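PDB 4AKK: nitrate regulatory protein from Klebsiella oxytoca, which responds to nitrate and nitrite and binds the terminator in the nasF operon leader RNA, causing transcription antitermination of the nasFEDCBA operon. Local coordinates for residues 63-77 / 160-173. Residues are numbered along the deposited sequence; the frame is centred on the assembly and turned at random.
With EDO (1,2-ethanediol), chain C.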
ATOM      1  N   ALA A  63     -13.064  18.241   5.487  1.00 36.71           N
ATOM      2  CA  ALA A  63     -11.619  18.110   5.642  1.00 38.38           C
ATOM      3  C   ALA A  63     -11.019  19.309   6.379  1.00 39.82           C
ATOM      4  O   ALA A  63     -10.160  19.149   7.240  1.00 40.03           O
ATOM      5  CB  ALA A  63     -10.958  17.931   4.295  1.00 39.42           C
ATOM      6  N   GLY A  64     -11.480  20.507   6.038  1.00 31.93           N
ATOM      7  CA  GLY A  64     -11.010  21.712   6.687  1.00 34.24           C
ATOM      8  C   GLY A  64     -11.388  21.802   8.154  1.00 33.87           C
ATOM      9  O   GLY A  64     -10.580  22.229   8.975  1.00 36.43           O
ATOM     10  N   GLN A  65     -12.620  21.415   8.481  1.00 32.41           N
ATOM     11  CA  GLN A  65     -13.074  21.384   9.869  1.00 36.70           C
ATOM     12  C   GLN A  65     -12.361  20.310  10.693  1.00 32.88           C
ATOM     13  O   GLN A  65     -12.125  20.494  11.885  1.00 33.32           O
ATOM     14  CB  GLN A  65     -14.592  21.199   9.953  1.00 36.58           C
ATOM     15  CG  GLN A  65     -15.375  22.398   9.403  1.00 45.72           C
ATOM     16  CD  GLN A  65     -14.903  23.733   9.992  1.00 47.81           C
ATOM     17  OE1 GLN A  65     -14.694  23.755  11.298  1.00 52.83           O
ATOM     18  NE2 GLN A  65     -14.721  24.719   9.278  1.00 50.36           N
ATOM     19  N   ILE A  66     -12.017  19.194  10.064  1.00 32.17           N
ATOM     20  CA  ILE A  66     -11.268  18.151  10.762  1.00 33.77           C
ATOM     21  C   ILE A  66      -9.890  18.693  11.107  1.00 31.02           C
ATOM     22  O   ILE A  66      -9.425  18.571  12.241  1.00 31.62           O
ATOM     23  CB  ILE A  66     -11.152  16.869   9.917  1.00 34.23           C
ATOM     24  CG1 ILE A  66     -12.483  16.108   9.945  1.00 32.53           C
ATOM     25  CG2 ILE A  66      -9.997  15.990  10.425  1.00 33.92           C
ATOM     26  CD1 ILE A  66     -12.649  15.116   8.825  1.00 30.72           C
ATOM     27  N   SER A  67      -9.257  19.323  10.121  1.00 29.46           N
ATOM     28  CA  SER A  67      -7.954  19.931  10.314  1.00 32.80           C
ATOM     29  C   SER A  67      -7.941  20.930  11.467  1.00 35.67           C
ATOM     30  O   SER A  67      -7.007  20.949  12.272  1.00 27.79           O
ATOM     31  CB  SER A  67      -7.513  20.638   9.041  1.00 32.46           C
ATOM     32  OG  SER A  67      -6.299  21.333   9.257  1.00 38.15           O
ATOM     33  N   ALA A  68      -8.972  21.766  11.533  1.00 33.77           N
ATOM     34  CA  ALA A  68      -9.037  22.808  12.552  1.00 33.93           C
ATOM     35  C   ALA A  68      -9.262  22.212  13.936  1.00 32.65           C
ATOM     36  O   ALA A  68      -8.641  22.632  14.911  1.00 31.88           O
ATOM     37  CB  ALA A  68     -10.139  23.814  12.223  1.00 32.48           C
ATOM     38  N   LEU A  69     -10.166  21.243  14.015  1.00 29.05           N
ATOM     39  CA  LEU A  69     -10.431  20.561  15.276  1.00 32.97           C
ATOM     40  C   LEU A  69      -9.168  19.852  15.779  1.00 27.94           C
ATOM     41  O   LEU A  69      -8.832  19.927  16.951  1.00 29.12           O
ATOM     42  CB  LEU A  69     -11.575  19.559  15.108  1.00 30.72           C
ATOM     43  CG  LEU A  69     -11.938  18.706  16.328  1.00 29.80           C
ATOM     44  CD1 LEU A  69     -12.315  19.581  17.508  1.00 32.25           C
ATOM     45  CD2 LEU A  69     -13.065  17.739  15.996  1.00 29.54           C
ATOM     46  N   VAL A  70      -8.471  19.178  14.875  1.00 29.42           N
ATOM     47  CA  VAL A  70      -7.255  18.462  15.229  1.00 32.22           C
ATOM     48  C   VAL A  70      -6.234  19.456  15.755  1.00 28.58           C
ATOM     49  O   VAL A  70      -5.537  19.185  16.725  1.00 32.86           O
ATOM     50  CB  VAL A  70      -6.691  17.661  14.023  1.00 29.50           C
ATOM     51  CG1 VAL A  70      -5.209  17.317  14.225  1.00 24.96           C
ATOM     52  CG2 VAL A  70      -7.523  16.399  13.793  1.00 28.71           C
ATOM     53  N   HIS A  71      -6.162  20.623  15.126  1.00 33.08           N
ATOM     54  CA  HIS A  71      -5.195  21.623  15.546  1.00 34.69           C
ATOM     55  C   HIS A  71      -5.470  22.124  16.973  1.00 33.47           C
ATOM     56  O   HIS A  71      -4.557  22.205  17.807  1.00 34.01           O
ATOM     57  CB  HIS A  71      -5.124  22.798  14.556  1.00 34.35           C
ATOM     58  CG  HIS A  71      -4.140  23.849  14.963  1.00 34.96           C
ATOM     59  ND1 HIS A  71      -2.779  23.698  14.799  1.00 33.86           N
ATOM     60  CD2 HIS A  71      -4.315  25.053  15.563  1.00 38.89           C
ATOM     61  CE1 HIS A  71      -2.159  24.766  15.269  1.00 35.08           C
ATOM     62  NE2 HIS A  71      -3.069  25.603  15.739  1.00 33.06           N
ATOM     63  N   MET A  72      -6.727  22.453  17.253  1.00 28.73           N
ATOM     64  CA  MET A  72      -7.107  22.879  18.594  1.00 32.22           C
ATOM     65  C   MET A  72      -6.846  21.773  19.625  1.00 31.32           C
ATOM     66  O   MET A  72      -6.389  22.047  20.735  1.00 26.91           O
ATOM     67  CB  MET A  72      -8.578  23.315  18.642  1.00 28.81           C
ATOM     68  CG  MET A  72      -8.937  24.566  17.803  1.00 42.36           C
ATOM     69  SD  MET A  72      -7.747  25.944  17.622  1.00 38.37           S
ATOM     70  CE  MET A  72      -6.859  26.016  19.166  1.00 42.37           C
ATOM     71  N   LEU A  73      -7.148  20.527  19.257  1.00 30.82           N
ATOM     72  CA  LEU A  73      -6.893  19.386  20.147  1.00 28.75           C
ATOM     73  C   LEU A  73      -5.396  19.238  20.422  1.00 29.08           C
ATOM     74  O   LEU A  73      -4.998  18.888  21.527  1.00 29.00           O
ATOM     75  CB  LEU A  73      -7.453  18.093  19.551  1.00 26.73           C
ATOM     76  CG  LEU A  73      -8.975  17.965  19.647  1.00 29.64           C
ATOM     77  CD1 LEU A  73      -9.473  16.882  18.709  1.00 29.49           C
ATOM     78  CD2 LEU A  73      -9.414  17.689  21.085  1.00 32.18           C
ATOM     79  N   GLN A  74      -4.575  19.515  19.413  1.00 29.95           N
ATOM     80  CA  GLN A  74      -3.119  19.532  19.584  1.00 31.88           C
ATOM     81  C   GLN A  74      -2.679  20.641  20.552  1.00 29.93           C
ATOM     82  O   GLN A  74      -1.753  20.456  21.350  1.00 31.94           O
ATOM     83  CB  GLN A  74      -2.430  19.711  18.221  1.00 30.71           C
ATOM     84  CG  GLN A  74      -2.459  18.466  17.324  1.00 32.55           C
ATOM     85  CD  GLN A  74      -2.263  18.777  15.840  1.00 37.00           C
ATOM     86  OE1 GLN A  74      -2.435  19.921  15.401  1.00 34.68           O
ATOM     87  NE2 GLN A  74      -1.923  17.748  15.054  1.00 32.28           N
ATOM     88  N   CYS A  75      -3.334  21.796  20.479  1.00 31.78           N
ATOM     89  CA  CYS A  75      -3.053  22.879  21.427  1.00 31.99           C
ATOM     90  C   CYS A  75      -3.453  22.455  22.835  1.00 30.68           C
ATOM     91  O   CYS A  75      -2.696  22.629  23.793  1.00 32.71           O
ATOM     92  CB  CYS A  75      -3.781  24.175  21.030  1.00 36.36           C
ATOM     93  SG  CYS A  75      -3.273  24.881  19.417  1.00 41.28           S
ATOM     94  N   GLU A  76      -4.646  21.886  22.961  1.00 28.84           N
ATOM     95  CA  GLU A  76      -5.098  21.411  24.266  1.00 31.34           C
ATOM     96  C   GLU A  76      -4.171  20.313  24.799  1.00 30.84           C
ATOM     97  O   GLU A  76      -3.841  20.295  25.975  1.00 31.57           O
ATOM     98  CB  GLU A  76      -6.552  20.929  24.220  1.00 29.11           C
ATOM     99  CG  GLU A  76      -7.142  20.662  25.605  1.00 36.18           C
ATOM    100  CD  GLU A  76      -8.640  20.410  25.581  1.00 34.81           C
ATOM    101  OE1 GLU A  76      -9.239  20.457  24.489  1.00 40.56           O
ATOM    102  OE2 GLU A  76      -9.221  20.160  26.656  1.00 39.22           O
ATOM    103  N   ARG A  77      -3.750  19.396  23.939  1.00 30.07           N
ATOM    104  CA  ARG A  77      -2.846  18.342  24.386  1.00 31.99           C
ATOM    105  C   ARG A  77      -1.585  18.949  25.015  1.00 29.76           C
ATOM    106  O   ARG A  77      -1.196  18.589  26.119  1.00 28.29           O
ATOM    107  CB  ARG A  77      -2.488  17.387  23.232  1.00 23.53           C
ATOM    108  CG  ARG A  77      -1.554  16.227  23.646  1.00 25.94           C
ATOM    109  CD  ARG A  77      -1.258  15.291  22.471  1.00 25.57           C
ATOM    110  NE  ARG A  77      -0.780  16.024  21.292  1.00 29.89           N
ATOM    111  CZ  ARG A  77      -0.739  15.516  20.062  1.00 29.20           C
ATOM    112  NH1 ARG A  77      -1.153  14.265  19.847  1.00 27.90           N
ATOM    113  NH2 ARG A  77      -0.295  16.256  19.040  1.00 28.96           N
ATOM    114  N   SER A 160      -4.153  12.021  21.839  1.00 27.27           N
ATOM    115  CA  SER A 160      -3.609  11.490  20.605  1.00 25.55           C
ATOM    116  C   SER A 160      -4.576  10.523  19.934  1.00 28.46           C
ATOM    117  O   SER A 160      -4.630  10.462  18.713  1.00 28.99           O
ATOM    118  CB  SER A 160      -2.276  10.786  20.863  1.00 31.17           C
ATOM    119  OG  SER A 160      -1.305  11.705  21.322  1.00 32.17           O
ATOM    120  N   ARG A 161      -5.305   9.745  20.734  1.00 26.82           N
ATOM    121  CA  ARG A 161      -6.252   8.766  20.203  1.00 31.13           C
ATOM    122  C   ARG A 161      -7.469   9.433  19.546  1.00 30.15           C
ATOM    123  O   ARG A 161      -7.912   9.012  18.480  1.00 30.01           O
ATOM    124  CB  ARG A 161      -6.707   7.803  21.300  1.00 30.26           C
ATOM    125  CG  ARG A 161      -7.882   6.930  20.882  1.00 39.88           C
ATOM    126  CD  ARG A 161      -8.217   5.893  21.933  1.00 46.57           C
ATOM    127  NE  ARG A 161      -8.690   6.505  23.171  1.00 49.85           N
ATOM    128  CZ  ARG A 161      -9.128   5.821  24.223  1.00 55.54           C
ATOM    129  NH1 ARG A 161      -9.162   4.494  24.186  1.00 57.44           N
ATOM    130  NH2 ARG A 161      -9.532   6.464  25.311  1.00 53.36           N
ATOM    131  N   ILE A 162      -8.006  10.471  20.183  1.00 29.39           N
ATOM    132  CA  ILE A 162      -9.087  11.241  19.582  1.00 31.54           C
ATOM    133  C   ILE A 162      -8.630  11.828  18.247  1.00 31.45           C
ATOM    134  O   ILE A 162      -9.335  11.764  17.239  1.00 31.25           O
ATOM    135  CB  ILE A 162      -9.538  12.382  20.509  1.00 33.92           C
ATOM    136  CG1 ILE A 162     -10.217  11.807  21.755  1.00 37.73           C
ATOM    137  CG2 ILE A 162     -10.494  13.324  19.772  1.00 33.60           C
ATOM    138  CD1 ILE A 162     -10.538  12.835  22.818  1.00 38.15           C
ATOM    139  N   ILE A 163      -7.424  12.380  18.255  1.00 26.44           N
ATOM    140  CA  ILE A 163      -6.824  12.965  17.066  1.00 27.44           C
ATOM    141  C   ILE A 163      -6.642  11.975  15.912  1.00 30.77           C
ATOM    142  O   ILE A 163      -6.931  12.289  14.751  1.00 28.88           O
ATOM    143  CB  ILE A 163      -5.471  13.657  17.411  1.00 21.97           C
ATOM    144  CG1 ILE A 163      -5.744  14.942  18.210  1.00 28.56           C
ATOM    145  CG2 ILE A 163      -4.702  13.973  16.126  1.00 27.90           C
ATOM    146  CD1 ILE A 163      -4.517  15.533  18.932  1.00 27.03           C
ATOM    147  N   ARG A 164      -6.170  10.778  16.229  1.00 27.88           N
ATOM    148  CA  ARG A 164      -5.918   9.769  15.204  1.00 27.03           C
ATOM    149  C   ARG A 164      -7.185   9.306  14.473  1.00 28.64           C
ATOM    150  O   ARG A 164      -7.175   9.101  13.254  1.00 28.62           O
ATOM    151  CB  ARG A 164      -5.200   8.564  15.820  1.00 27.62           C
ATOM    152  CG  ARG A 164      -5.107   7.350  14.889  1.00 33.11           C
ATOM    153  CD  ARG A 164      -4.163   6.304  15.452  1.00 38.85           C
ATOM    154  NE  ARG A 164      -4.502   5.976  16.830  1.00 39.40           N
ATOM    155  CZ  ARG A 164      -5.329   4.996  17.180  1.00 50.31           C
ATOM    156  NH1 ARG A 164      -5.889   4.228  16.246  1.00 46.10           N
ATOM    157  NH2 ARG A 164      -5.581   4.776  18.464  1.00 44.70           N
ATOM    158  N   HIS A 165      -8.272   9.125  15.214  1.00 31.66           N
ATOM    159  CA  HIS A 165      -9.542   8.743  14.600  1.00 33.47           C
ATOM    160  C   HIS A 165     -10.150   9.863  13.762  1.00 30.00           C
ATOM    161  O   HIS A 165     -10.838   9.601  12.784  1.00 32.90           O
ATOM    162  CB  HIS A 165     -10.528   8.260  15.652  1.00 33.51           C
ATOM    163  CG  HIS A 165     -10.103   6.989  16.310  1.00 42.16           C
ATOM    164  ND1 HIS A 165      -9.744   5.796  15.783  1.00 49.89           N
ATOM    165  CD2 HIS A 165      -9.958   6.863  17.675  1.00 36.48           C
ATOM    166  CE1 HIS A 165      -9.410   4.975  16.830  1.00 43.59           C
ATOM    167  NE2 HIS A 165      -9.549   5.641  17.961  1.00 41.31           N
ATOM    168  N   LEU A 166      -9.879  11.105  14.137  1.00 30.28           N
ATOM    169  CA  LEU A 166     -10.357  12.243  13.360  1.00 29.90           C
ATOM    170  C   LEU A 166      -9.610  12.272  12.044  1.00 30.34           C
ATOM    171  O   LEU A 166     -10.214  12.410  10.990  1.00 30.07           O
ATOM    172  CB  LEU A 166     -10.150  13.554  14.120  1.00 27.42           C
ATOM    173  CG  LEU A 166     -11.168  13.795  15.230  1.00 28.33           C
ATOM    174  CD1 LEU A 166     -10.736  14.960  16.105  1.00 29.77           C
ATOM    175  CD2 LEU A 166     -12.557  14.034  14.625  1.00 32.43           C
ATOM    176  N   LEU A 167      -8.292  12.121  12.124  1.00 29.43           N
ATOM    177  CA  LEU A 167      -7.427  12.089  10.952  1.00 33.88           C
ATOM    178  C   LEU A 167      -7.740  10.939  10.000  1.00 32.47           C
ATOM    179  O   LEU A 167      -7.636  11.103   8.788  1.00 32.58           O
ATOM    180  CB  LEU A 167      -5.955  12.010  11.375  1.00 37.28           C
ATOM    181  CG  LEU A 167      -5.358  13.273  11.988  1.00 35.68           C
ATOM    182  CD1 LEU A 167      -3.878  13.074  12.286  1.00 38.55           C
ATOM    183  CD2 LEU A 167      -5.560  14.466  11.071  1.00 36.51           C
ATOM    184  N   ASN A 168      -8.120   9.787  10.551  1.00 29.92           N
ATOM    185  CA  ASN A 168      -8.459   8.617   9.746  1.00 35.49           C
ATOM    186  C   ASN A 168      -9.703   8.839   8.897  1.00 31.58           C
ATOM    187  O   ASN A 168      -9.974   8.076   7.974  1.00 40.24           O
ATOM    188  CB  ASN A 168      -8.660   7.356  10.617  1.00 35.29           C
ATOM    189  CG  ASN A 168      -7.367   6.853  11.251  1.00 38.83           C
ATOM    190  OD1 ASN A 168      -6.273   7.240  10.853  1.00 42.38           O
ATOM    191  ND2 ASN A 168      -7.500   5.983  12.254  1.00 39.17           N
ATOM    192  N   ILE A 169     -10.477   9.873   9.201  1.00 29.49           N
ATOM    193  CA  ILE A 169     -11.613  10.169   8.340  1.00 33.15           C
ATOM    194  C   ILE A 169     -11.133  10.648   6.968  1.00 33.71           C
ATOM    195  O   ILE A 169     -11.735  10.331   5.954  1.00 36.81           O
ATOM    196  CB  ILE A 169     -12.541  11.231   8.936  1.00 29.38           C
ATOM    197  CG1 ILE A 169     -13.182  10.731  10.237  1.00 29.92           C
ATOM    198  CG2 ILE A 169     -13.596  11.635   7.899  1.00 30.87           C
ATOM    199  CD1 ILE A 169     -13.942  11.806  10.995  1.00 30.19           C
ATOM    200  N   VAL A 170     -10.036  11.397   6.950  1.00 35.37           N
ATOM    201  CA  VAL A 170      -9.602  12.110   5.742  1.00 32.64           C
ATOM    202  C   VAL A 170      -9.308  11.242   4.512  1.00 37.15           C
ATOM    203  O   VAL A 170      -9.853  11.498   3.439  1.00 38.36           O
ATOM    204  CB  VAL A 170      -8.405  13.039   6.024  1.00 35.21           C
ATOM    205  CG1 VAL A 170      -7.955  13.727   4.743  1.00 37.64           C
ATOM    206  CG2 VAL A 170      -8.779  14.073   7.074  1.00 33.13           C
ATOM    207  N   PRO A 171      -8.442  10.224   4.656  1.00 38.33           N
ATOM    208  CA  PRO A 171      -8.151   9.339   3.523  1.00 42.85           C
ATOM    209  C   PRO A 171      -9.406   8.618   3.042  1.00 38.77           C
ATOM    210  O   PRO A 171      -9.553   8.315   1.860  1.00 34.19           O
ATOM    211  CB  PRO A 171      -7.165   8.317   4.110  1.00 47.11           C
ATOM    212  CG  PRO A 171      -6.635   8.951   5.366  1.00 39.55           C
ATOM    213  CD  PRO A 171      -7.752   9.794   5.886  1.00 36.28           C
ATOM    214  N   GLN A 172     -10.307   8.331   3.967  1.00 39.67           N
ATOM    215  CA  GLN A 172     -11.548   7.662   3.612  1.00 39.23           C
ATOM    216  C   GLN A 172     -12.398   8.580   2.744  1.00 41.50           C
ATOM    217  O   GLN A 172     -13.177   8.122   1.914  1.00 37.19           O
ATOM    218  CB  GLN A 172     -12.331   7.283   4.866  1.00 39.39           C
ATOM    219  CG  GLN A 172     -13.341   6.197   4.604  1.00 37.99           C
ATOM    220  CD  GLN A 172     -12.663   4.891   4.316  1.00 41.87           C
ATOM    221  OE1 GLN A 172     -11.786   4.464   5.071  1.00 47.60           O
ATOM    222  NE2 GLN A 172     -13.051   4.244   3.219  1.00 44.84           N
ATOM    223  N   LEU A 173     -12.242   9.883   2.953  1.00 39.71           N
ATOM    224  CA  LEU A 173     -12.926  10.877   2.137  1.00 44.52           C
ATOM    225  C   LEU A 173     -12.678  10.683   0.644  1.00 42.59           C
ATOM    226  O   LEU A 173     -13.552  10.975  -0.168  1.00 46.33           O
ATOM    227  CB  LEU A 173     -12.521  12.295   2.552  1.00 44.39           C
ATOM    228  CG  LEU A 173     -13.262  12.876   3.752  1.00 41.52           C
ATOM    229  CD1 LEU A 173     -12.951  14.357   3.896  1.00 35.20           C
ATOM    230  CD2 LEU A 173     -14.751  12.654   3.597  1.00 42.49           C
TER
HETATM  231  C1  EDO C1392       1.891  17.624  22.177  1.00 32.01           C
HETATM  232  O1  EDO C1392       0.750  18.480  22.187  1.00 49.23           O
HETATM  233  C2  EDO C1392       3.062  18.265  22.915  1.00 34.80           C
HETATM  234  O2  EDO C1392       2.862  18.430  24.326  1.00 24.04           O
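Ile163 packs as a knob into a hole on helix 63-77 formed by Val70, Leu73, Gln74 and Arg77. The contact is an antiparallel helix pair inside the all-helical NIT nitrate-sensing domain. The axes of 63-77 and 160-167 approach to 9.9 Å at 168°. A short, weakly bonded helix at about 169-173 follows and also runs antiparallel to 63-77. Both branches of Ile163 take part: CG2 meets Val70 CG1, while CG1 lies against Leu73 CB at 3.8 Å and carries CD1 to Gln74 CG.

Leu166 comes next. Its CD1 touches Leu69 CD2 and presses on Leu73 CD1 at 3.5 Å, which is tight for two methyls; both leucines cross it at about a right angle. Leu73 CD1 also meets Ile162 CG2. Val70 CG2 touches both Leu166 CB and Leu167 CD2. Ile66 divides its branches: CD1 packs on Ile169 CG2 at 3.7 Å, while CG2, anti to the backbone N, turns to Val170 CG2 and the carbonyl O of Leu166. Ala63 CB on Leu173 CD1 ends the row.

The polar end lies at Arg77. Its guanidinium has Ile163 CD1 over one face, near the rim. The Arg77 chain is extended to CD, then bends at chi3. NH1 donates to Ser160 OG at 3.0 Å, with an N-H...O angle of 138° and OG tilted 19° from the guanidinium plane. NH1 also forms a salt bridge with Glu197 of helix 180-212. Gln74 NE2 bonds the same glutamate, and its OE1 takes a bond from Lys196. Ser160 OG is held by Thr156 O as well. Arg77 NE donates to O1 of a 1,2-ethanediol, probably from the crystallisation liquor, at 3.0 Å.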